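Local coordinates for inositol monophosphatase family protein (Staphylococcus aureus subsp. aureus MSSA476, PDB 4I3Y) that probably hydrolyses inositol monophosphates to free inositol and phosphate in a magnesium-dependent reaction that lithium inhibits, at residues Gln72-Glu77 / Ala81-Glu86. Sequence-based numbering, arbitrary orientation.
With MG (magnesium ion), chain F; MG (magnesium ion), chain D.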
# COMPACT_ATOMS: atom_id res chain seq x y z
N GLN A 72 -3.28 -16.84 29.17
CA GLN A 72 -2.86 -15.46 29.48
C GLN A 72 -2.73 -14.53 28.20
O GLN A 72 -2.51 -15.03 27.11
CB GLN A 72 -1.59 -15.51 30.30
CG GLN A 72 -1.90 -15.50 31.80
CD GLN A 72 -0.63 -15.18 32.58
OE1 GLN A 72 0.34 -15.94 32.50
NE2 GLN A 72 -0.60 -14.00 33.27
N LEU A 73 -2.87 -13.22 28.37
CA LEU A 73 -2.83 -12.24 27.27
C LEU A 73 -1.66 -11.24 27.37
O LEU A 73 -1.57 -10.44 28.35
CB LEU A 73 -4.18 -11.51 27.13
CG LEU A 73 -4.29 -10.41 26.07
CD1 LEU A 73 -4.16 -11.06 24.67
CD2 LEU A 73 -5.60 -9.72 26.18
N LEU A 74 -0.75 -11.30 26.41
CA LEU A 74 0.24 -10.22 26.24
C LEU A 74 -0.26 -9.28 25.12
O LEU A 74 -0.37 -9.71 23.98
CB LEU A 74 1.60 -10.83 25.90
CG LEU A 74 2.83 -9.96 25.50
CD1 LEU A 74 2.91 -8.76 26.36
CD2 LEU A 74 4.13 -10.73 25.61
N ALA A 75 -0.59 -8.02 25.43
CA ALA A 75 -1.22 -7.15 24.42
C ALA A 75 -0.79 -5.70 24.52
O ALA A 75 -0.50 -5.16 25.64
CB ALA A 75 -2.74 -7.25 24.48
N GLU A 76 -0.80 -5.05 23.36
CA GLU A 76 -0.35 -3.68 23.28
C GLU A 76 -0.96 -2.66 24.28
O GLU A 76 -0.23 -1.89 24.94
CB GLU A 76 -0.53 -3.13 21.88
CG GLU A 76 0.13 -1.75 21.79
CD GLU A 76 0.22 -1.24 20.36
OE1 GLU A 76 0.79 -0.13 20.17
OE2 GLU A 76 -0.23 -1.96 19.45
N GLU A 77 -2.28 -2.60 24.37
CA GLU A 77 -2.88 -1.50 25.08
C GLU A 77 -3.16 -1.78 26.59
O GLU A 77 -4.14 -1.33 27.11
CB GLU A 77 -4.12 -0.96 24.36
CG GLU A 77 -4.00 -0.84 22.83
CD GLU A 77 -2.87 0.12 22.33
OE1 GLU A 77 -2.31 0.92 23.15
OE2 GLU A 77 -2.51 0.04 21.10
N ALA A 81 3.09 -6.69 32.84
CA ALA A 81 4.09 -6.95 33.92
C ALA A 81 4.00 -8.37 34.43
O ALA A 81 5.01 -8.99 34.63
CB ALA A 81 3.98 -5.93 35.07
N MET A 82 2.77 -8.86 34.60
CA MET A 82 2.45 -10.25 34.99
C MET A 82 2.82 -11.42 34.03
O MET A 82 2.62 -12.57 34.39
CB MET A 82 0.94 -10.33 35.33
CG MET A 82 -0.01 -10.51 34.13
SD MET A 82 -0.20 -9.15 32.92
CE MET A 82 -1.84 -9.58 32.30
N ILE A 83 3.37 -11.14 32.84
CA ILE A 83 3.67 -12.19 31.85
C ILE A 83 5.11 -12.69 32.00
O ILE A 83 6.05 -11.91 31.93
CB ILE A 83 3.49 -11.72 30.37
CG1 ILE A 83 2.09 -11.11 30.12
CG2 ILE A 83 3.85 -12.85 29.40
CD1 ILE A 83 0.95 -12.09 30.33
N THR A 84 5.28 -14.00 32.16
CA THR A 84 6.61 -14.57 32.41
C THR A 84 7.12 -15.54 31.34
O THR A 84 6.43 -15.83 30.36
CB THR A 84 6.67 -15.31 33.77
OG1 THR A 84 5.54 -16.18 33.89
CG2 THR A 84 6.73 -14.31 34.93
N ASN A 85 8.35 -16.00 31.59
CA ASN A 85 9.06 -17.03 30.83
C ASN A 85 8.32 -18.37 30.73
O ASN A 85 8.45 -19.08 29.74
CB ASN A 85 10.45 -17.24 31.48
N GLU A 86 7.59 -18.74 31.78
CA GLU A 86 7.03 -20.09 31.90
C GLU A 86 5.51 -19.99 31.90
O GLU A 86 4.86 -20.27 32.90
CB GLU A 86 7.55 -20.78 33.17
MG MG F . 0.50 1.52 18.74
MG MG D . -1.28 -1.84 17.63
O HOH W 1 -3.02 -1.40 19.03
O HOH W 2 -1.16 1.99 19.91
O HOH W 3 2.14 2.25 20.03
O HOH W 4 0.26 3.35 17.64
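Ile-83 lies over the outer edge of strand 72-75 and meets three consecutive residues of it. Its CB is directed at the strand, and CG1, anti to the carbonyl carbon (chi1 -53°), sits between the Leu-73 oxygen and CB of Leu-74, 4.3 Å from the latter. At the tip, CD1 touches the backbone oxygen of Leu-73, with CD1 to O at 3.6 Å, and lies 3.8 Å from NE2 of Gln-72. The extended Gln-72 chain passes Ile-83 and Met-82 in the opposite sense, its amide nitrogen NE2 coming 3.6 Å from CG of Met-82. Met-82 bends at chi2 (-68°) and brings CE to a loose 4.1 Å from Leu-73 O. Strand 72-75 is the outermost strand of the seven-stranded sheet, pairing parallel with strand 89-97 on its other edge; Met-82 and Ile-83 pack against part of the remaining edge, at Gln-72 to Leu-74. Beyond the strand end, Glu-76 bridges two magnesium ions: OE1 binds one at 2.2 Å, OE2 the other at 2.1 Å, the latter ion shared with Asp-94 and Ile-96 O. Glu-77 OE2 accepts hydrogen bonds from a water on each ion. Loop and strand share no hydrogen bond: methyl and methylene groups lie mostly against polar atoms, and the Leu-73 oxygen takes its polar partner, NZ of Lys-78, from the three residues between the segments rather than from 81-86.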